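Local atomic coordinates of galactitol 1-phosphate 5-dehydrogenase (Escherichia coli, PDB entry 4A2C), a protein that oxidises galactitol 1-phosphate to D-tagatose 6-phosphate with NAD+, as a homodimeric, zinc-dependent member of the alcohol dehydrogenase family. Residues G36-D41 with G58-G63; K162-I167 with L183-V188; T189-S194 with F210-M215. One frame throughout, in Å; residues are numbered along the deposited sequence.

Interaction 1. Residues G36-D41 with G58-G63. With NI (nickel (II) ion), chain C.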
# COMPACT_ATOMS: atom_id res chain seq x y z
N GLY A 36 31.59 5.37 4.49
CA GLY A 36 31.24 3.99 4.79
C GLY A 36 30.79 3.13 3.62
O GLY A 36 30.36 3.66 2.58
N LEU A 37 30.87 1.81 3.78
CA LEU A 37 30.47 0.85 2.74
C LEU A 37 29.01 0.40 2.87
O LEU A 37 28.54 0.06 3.96
CB LEU A 37 31.37 -0.38 2.79
CG LEU A 37 31.18 -1.42 1.68
CD1 LEU A 37 31.65 -0.87 0.33
CD2 LEU A 37 31.93 -2.70 2.02
N CYS A 38 28.29 0.38 1.75
CA CYS A 38 26.86 0.06 1.76
C CYS A 38 26.56 -1.36 1.26
O CYS A 38 27.32 -1.91 0.46
CB CYS A 38 26.12 1.10 0.89
SG CYS A 38 24.34 0.85 0.72
N GLY A 39 25.46 -1.95 1.73
CA GLY A 39 25.04 -3.25 1.22
C GLY A 39 24.98 -3.26 -0.30
O GLY A 39 25.33 -4.26 -0.94
N SER A 40 24.56 -2.14 -0.89
CA SER A 40 24.36 -2.06 -2.33
C SER A 40 25.68 -2.03 -3.11
O SER A 40 25.70 -2.24 -4.32
CB SER A 40 23.49 -0.85 -2.71
OG SER A 40 24.14 0.38 -2.43
N ASP A 41 26.78 -1.78 -2.40
CA ASP A 41 28.09 -1.76 -3.05
C ASP A 41 28.64 -3.17 -3.29
O ASP A 41 29.36 -3.40 -4.26
CB ASP A 41 29.10 -0.93 -2.24
CG ASP A 41 28.75 0.55 -2.22
OD1 ASP A 41 28.39 1.09 -3.29
OD2 ASP A 41 28.83 1.18 -1.14
N GLY A 58 31.09 4.65 -3.10
CA GLY A 58 31.05 5.40 -1.85
C GLY A 58 30.12 6.60 -1.90
O GLY A 58 30.46 7.65 -2.50
N HIS A 59 28.95 6.45 -1.27
CA HIS A 59 27.96 7.53 -1.21
C HIS A 59 27.46 7.80 0.20
O HIS A 59 26.41 8.42 0.37
CB HIS A 59 26.78 7.21 -2.09
CG HIS A 59 26.06 5.96 -1.69
ND1 HIS A 59 26.43 4.71 -2.14
CD2 HIS A 59 25.01 5.77 -0.86
CE1 HIS A 59 25.62 3.80 -1.62
NE2 HIS A 59 24.76 4.42 -0.84
N GLU A 60 28.19 7.32 1.21
CA GLU A 60 27.83 7.55 2.61
C GLU A 60 29.00 8.22 3.30
O GLU A 60 29.80 7.55 3.96
CB GLU A 60 27.54 6.23 3.33
CG GLU A 60 26.42 5.39 2.76
CD GLU A 60 26.35 4.02 3.42
OE1 GLU A 60 27.11 3.78 4.39
OE2 GLU A 60 25.55 3.19 2.98
N PHE A 61 29.14 9.53 3.13
CA PHE A 61 30.35 10.18 3.62
C PHE A 61 30.19 11.62 4.07
O PHE A 61 29.28 12.34 3.64
CB PHE A 61 31.47 10.05 2.59
CG PHE A 61 31.26 10.84 1.32
CD1 PHE A 61 31.67 12.15 1.23
CD2 PHE A 61 30.70 10.24 0.20
CE1 PHE A 61 31.51 12.87 0.07
CE2 PHE A 61 30.52 10.95 -0.96
CZ PHE A 61 30.94 12.27 -1.04
N SER A 62 31.10 12.02 4.95
CA SER A 62 31.07 13.34 5.53
C SER A 62 32.50 13.88 5.48
O SER A 62 33.44 13.13 5.19
CB SER A 62 30.59 13.27 6.98
OG SER A 62 31.50 12.53 7.80
N GLY A 63 32.65 15.17 5.75
CA GLY A 63 33.95 15.80 5.67
C GLY A 63 33.83 17.31 5.72
O GLY A 63 32.84 17.84 6.22
NI NI C . 23.47 3.25 0.64
O HOH W 1 30.85 6.24 1.42
O HOH W 2 28.29 3.84 -0.13
O HOH W 3 28.47 3.54 -3.61
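Cys38 and His59 meet at a nickel ion in the GroES-like domain of this member of the zinc-containing alcohol dehydrogenase family. By similarity both are ligands of the catalytic zinc together with Glu144, whose helix 143-155 packs against His59 and Glu60; nickel therefore probably occupies the catalytic metal site in this crystal.

Metal bonds come first. Cys38 SG lies 2.6 Å from the nickel, and His59 NE2 reaches it at 2.3 Å. The cysteine sulfur stands at the edge of the imidazole, 74° off the ring normal, and it gets there because SG is anti to the backbone N (chi1 178°). Glu60 also sends its carboxylate to this site: OE2 comes within 3.1 Å of the nickel, while OE1 forms a salt bridge with Lys341.

Direct hydrogen bonds tie the loop to the strand and shape the loop itself. Gly36 N donates to Glu60 O across the two segments (2.9 Å). Within residues 36-41, Cys38 and Asp41 form a capping box where helix 41-46 begins: Cys38 N donates to Asp41 OD2, and Ser40 N to Cys38 SG at 3.4 Å. The sulfur thus serves metal and cap at once, which ties the ligand's position to the start of the helix. The other carboxylate oxygen, Asp41 OD1, forms a salt bridge with Arg44.

Waters fill in between loop and strand. One accepts from Glu60 N and donates to Gly36 O; another accepts from His59 N and lies beside Asp41 OD2. A third water links the metal ligand to its second shell and would limit rotation of the ring: lying in the imidazole plane next to Asp41 OD1, it accepts from Gly58 N and, at 2.8 Å, from His59 ND1.

Interaction 2. Residues K162-I167 with L183-V188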
# COMPACT_ATOMS: atom_id res chain seq x y z
N LYS A 162 3.25 5.07 17.56
CA LYS A 162 2.87 3.88 16.81
C LYS A 162 3.60 2.64 17.30
O LYS A 162 4.68 2.74 17.91
CB LYS A 162 3.11 4.09 15.31
CG LYS A 162 2.28 5.25 14.73
CD LYS A 162 2.48 5.40 13.24
CE LYS A 162 1.68 6.59 12.71
NZ LYS A 162 1.83 6.73 11.24
N ASN A 163 3.01 1.48 17.06
CA ASN A 163 3.71 0.24 17.38
C ASN A 163 4.54 -0.17 16.18
O ASN A 163 4.04 -0.81 15.24
CB ASN A 163 2.73 -0.87 17.77
CG ASN A 163 2.11 -0.62 19.13
OD1 ASN A 163 2.82 -0.37 20.11
ND2 ASN A 163 0.78 -0.66 19.19
N VAL A 164 5.81 0.21 16.18
CA VAL A 164 6.64 -0.06 15.02
C VAL A 164 7.31 -1.41 15.11
O VAL A 164 7.77 -1.84 16.18
CB VAL A 164 7.62 1.10 14.64
CG1 VAL A 164 7.48 2.28 15.57
CG2 VAL A 164 9.04 0.61 14.53
N ILE A 165 7.34 -2.08 13.97
CA ILE A 165 7.92 -3.41 13.86
C ILE A 165 8.96 -3.30 12.74
O ILE A 165 8.62 -2.89 11.62
CB ILE A 165 6.83 -4.42 13.46
CG1 ILE A 165 5.77 -4.49 14.56
CG2 ILE A 165 7.43 -5.80 13.23
CD1 ILE A 165 4.55 -5.35 14.21
N ILE A 166 10.22 -3.62 13.03
CA ILE A 166 11.27 -3.58 12.01
C ILE A 166 11.65 -5.00 11.63
O ILE A 166 11.99 -5.81 12.47
CB ILE A 166 12.53 -2.82 12.49
CG1 ILE A 166 12.16 -1.47 13.11
CG2 ILE A 166 13.53 -2.64 11.33
CD1 ILE A 166 11.36 -0.55 12.18
N ILE A 167 11.58 -5.29 10.34
CA ILE A 167 11.87 -6.64 9.84
C ILE A 167 13.19 -6.57 9.08
O ILE A 167 13.30 -5.86 8.09
CB ILE A 167 10.72 -7.14 8.94
CG1 ILE A 167 9.43 -7.27 9.77
CG2 ILE A 167 11.07 -8.48 8.30
CD1 ILE A 167 8.24 -7.78 8.96
N LEU A 183 12.34 8.85 18.47
CA LEU A 183 11.23 9.70 17.99
C LEU A 183 9.89 9.41 18.67
O LEU A 183 8.85 9.88 18.21
CB LEU A 183 11.09 9.56 16.47
CG LEU A 183 12.30 10.00 15.65
CD1 LEU A 183 12.17 9.57 14.19
CD2 LEU A 183 12.50 11.49 15.76
N GLY A 184 9.92 8.65 19.76
CA GLY A 184 8.72 8.40 20.54
C GLY A 184 7.73 7.38 19.99
O GLY A 184 6.52 7.54 20.18
N ALA A 185 8.22 6.33 19.33
CA ALA A 185 7.37 5.18 18.99
C ALA A 185 6.76 4.63 20.27
O ALA A 185 7.43 4.58 21.30
CB ALA A 185 8.20 4.09 18.31
N LYS A 186 5.50 4.21 20.23
CA LYS A 186 4.90 3.62 21.41
C LYS A 186 5.61 2.33 21.81
O LYS A 186 5.78 2.06 22.98
CB LYS A 186 3.41 3.33 21.22
CG LYS A 186 2.77 2.75 22.49
CD LYS A 186 1.46 2.04 22.18
CE LYS A 186 0.87 1.38 23.43
NZ LYS A 186 0.26 2.37 24.36
N SER A 187 5.99 1.52 20.83
CA SER A 187 6.77 0.32 21.11
C SER A 187 7.62 0.04 19.89
O SER A 187 7.30 0.48 18.78
CB SER A 187 5.86 -0.87 21.39
OG SER A 187 5.05 -1.16 20.26
N VAL A 188 8.70 -0.70 20.09
CA VAL A 188 9.53 -1.14 18.97
C VAL A 188 9.82 -2.63 19.08
O VAL A 188 10.31 -3.13 20.11
CB VAL A 188 10.85 -0.34 18.86
CG1 VAL A 188 11.63 -0.78 17.63
CG2 VAL A 188 10.55 1.15 18.75
O HOH W 4 6.04 -2.74 18.29
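The amide of Asn163 lies between Ser187 and Lys186, with Ser187 OG a little to one side of its plane and Lys186 CD displaced to the other. The hydroxyl donates to Asn163 OD1, although the modelled separation of 2.4 Å is so short that the detail is doubtful. Lys186 runs alongside the asparagine in the same direction, its CD 3.5 Å from Asn163 OD1, while the amide nitrogen ND2 turns to Phe229 O, just before strand 231-235. A water donating to both Ser187 OG and Val164 O adds a second bridge.

The backbones run parallel. Val164 N donates to Ser187 O (3.0 Å), whereas Lys162 O receives only weak bonds from Lys186 N and Ser187 N. Val188 CA adds a CH...O contact to Val164 O.

Val164 and Val188 point to the face of the sheet remote from the asparagine, where Ala180 of helix 171-182 touches both. Val164 CG1 is modelled nearly eclipsed with its backbone N (chi1 -1°) and only 3.4 Å from Ala185 CB, a doubtful detail. Ala185 belongs to the Schellman motif that ends this helix, its N bonded to Ala180 O, with Gly184 as the C-prime residue.

Strand 163-167, helix 171-182 and strand 187-192 thereby make up a beta-alpha-beta crossover, the unit that opens the Rossmann fold of the nucleotide-binding domain.

Interaction 3. Residues T189-S194 with F210-M215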
# COMPACT_ATOMS: atom_id res chain seq x y z
N THR A 189 9.50 -3.33 18.01
CA THR A 189 9.69 -4.76 17.92
C THR A 189 10.60 -5.03 16.73
O THR A 189 10.46 -4.40 15.69
CB THR A 189 8.37 -5.47 17.67
OG1 THR A 189 7.58 -5.41 18.87
CG2 THR A 189 8.60 -6.93 17.29
N ALA A 190 11.51 -5.97 16.89
CA ALA A 190 12.44 -6.31 15.83
C ALA A 190 12.28 -7.77 15.47
O ALA A 190 12.05 -8.61 16.34
CB ALA A 190 13.87 -6.02 16.27
N ILE A 191 12.39 -8.07 14.19
CA ILE A 191 12.21 -9.43 13.71
C ILE A 191 13.37 -9.77 12.79
O ILE A 191 13.68 -8.99 11.88
CB ILE A 191 10.88 -9.57 12.93
CG1 ILE A 191 9.71 -8.98 13.72
CG2 ILE A 191 10.60 -11.01 12.63
CD1 ILE A 191 8.36 -9.28 13.09
N ASP A 192 14.01 -10.92 13.02
CA ASP A 192 15.15 -11.35 12.21
C ASP A 192 15.44 -12.82 12.47
O ASP A 192 15.01 -13.38 13.48
CB ASP A 192 16.39 -10.50 12.54
CG ASP A 192 17.47 -10.63 11.48
OD1 ASP A 192 17.40 -9.89 10.48
OD2 ASP A 192 18.39 -11.47 11.64
N ILE A 193 16.17 -13.45 11.55
CA ILE A 193 16.54 -14.86 11.71
C ILE A 193 17.73 -15.06 12.65
O ILE A 193 17.96 -16.18 13.13
CB ILE A 193 16.90 -15.52 10.36
CG1 ILE A 193 18.09 -14.80 9.72
CG2 ILE A 193 15.70 -15.55 9.42
CD1 ILE A 193 18.57 -15.45 8.43
N SER A 194 18.49 -14.00 12.92
CA SER A 194 19.68 -14.12 13.77
C SER A 194 19.42 -13.66 15.20
O SER A 194 19.07 -12.50 15.43
CB SER A 194 20.84 -13.32 13.18
OG SER A 194 21.85 -13.10 14.15
N PHE A 210 11.45 -11.09 17.76
CA PHE A 210 10.91 -12.35 17.29
C PHE A 210 11.96 -12.98 16.39
O PHE A 210 12.39 -12.36 15.42
CB PHE A 210 9.64 -12.12 16.46
CG PHE A 210 8.48 -11.54 17.23
CD1 PHE A 210 8.32 -11.78 18.59
CD2 PHE A 210 7.52 -10.77 16.58
CE1 PHE A 210 7.23 -11.26 19.30
CE2 PHE A 210 6.42 -10.25 17.27
CZ PHE A 210 6.27 -10.49 18.63
N ASN A 211 12.38 -14.21 16.69
CA ASN A 211 13.32 -14.93 15.84
C ASN A 211 12.55 -15.72 14.78
O ASN A 211 11.96 -16.76 15.09
CB ASN A 211 14.22 -15.84 16.69
CG ASN A 211 15.30 -16.54 15.88
OD1 ASN A 211 15.05 -16.97 14.76
ND2 ASN A 211 16.49 -16.66 16.45
N SER A 212 12.56 -15.23 13.55
CA SER A 212 11.70 -15.78 12.50
C SER A 212 12.15 -17.14 11.99
O SER A 212 11.52 -17.70 11.08
CB SER A 212 11.54 -14.79 11.34
OG SER A 212 12.79 -14.35 10.86
N SER A 213 13.23 -17.67 12.56
CA SER A 213 13.61 -19.04 12.27
C SER A 213 13.07 -19.97 13.36
O SER A 213 13.19 -21.18 13.25
CB SER A 213 15.13 -19.18 12.15
OG SER A 213 15.79 -18.81 13.35
N GLU A 214 12.47 -19.38 14.39
CA GLU A 214 11.93 -20.17 15.51
C GLU A 214 10.44 -19.91 15.70
O GLU A 214 9.69 -20.82 16.07
CB GLU A 214 12.67 -19.84 16.81
CG GLU A 214 14.15 -20.16 16.78
CD GLU A 214 14.89 -19.53 17.95
OE1 GLU A 214 14.23 -18.83 18.75
OE2 GLU A 214 16.11 -19.75 18.07
N MET A 215 10.02 -18.68 15.45
CA MET A 215 8.63 -18.30 15.70
C MET A 215 7.82 -18.22 14.42
O MET A 215 8.31 -17.71 13.40
CB MET A 215 8.55 -16.96 16.44
CG MET A 215 8.99 -17.03 17.89
SD MET A 215 8.83 -15.42 18.70
CE MET A 215 7.05 -15.27 18.77
O HOH W 5 19.10 -17.18 15.91
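Residues 189-192 and 210-211 pair as parallel strands, Phe210 N donating to Ala190 O (2.9 Å) and Asp192 N to Phe210 O, both nearly in line with the carbonyl bond. Ser212 N extends the ladder to Asp192 O at 3.1 Å, but from well above the carbonyl plane (54°), as the chain turns away.

Phe210 is the apolar centre. With OG1 beside the backbone N (chi1 -72°), the Thr189 methyl CG2 swings over one face of the ring, 4.0 Å from Phe210 CE2; Ile191 CD1 comes in at the edge, 3.9 Å from Phe210 CD2. Met220, Val223 and Leu224 of helix 217-224 also pack on Phe210.

At the ends of both strands, Asx turns shape the chain. Asp192 OD2 accepts from Ser194 N (2.8 Å), while OD1 takes Ala169 N. Asn211 OD1 accepts from Ser213 N in the plane of its amide, and ND2 reaches Ile193 O through a water, 2.7 Å from Asn211 ND2. A leucine in place of Asn211 would probably leave Ser213 N without its acceptor and break the water bridge to Ile193 O, leaving the start of the turn less firmly held.

An acid ending the second strand beside the glycine-rich stretch from Gly168 into helix 171-182, which fits a GxGxxG pattern, is characteristic of NAD-dependent Rossmann folds, in which this position commonly meets the adenosine ribose; Asp192 is consistent with that place.

Overall arrangement
Along the chain the three contacts follow in series, interaction 1 closing before interaction 2 opens and interaction 2 before interaction 3. Interaction 1 belongs to the GroES-like catalytic part, and its centre is about 26 Å from that of interaction 2 and 28 Å from that of interaction 3. The latter two share strand 187-192, which runs between strands 163-167 and 208-211 in the six-stranded parallel sheet. They meet directly: Ile166 N is 2.8 Å from Thr189 O, and Ile165 CG2 packs on Ile191 CD1. One region thus holds the metal site that is catalytic by similarity, while two successive beta-alpha-beta units build an edge of the Rossmann-type domain.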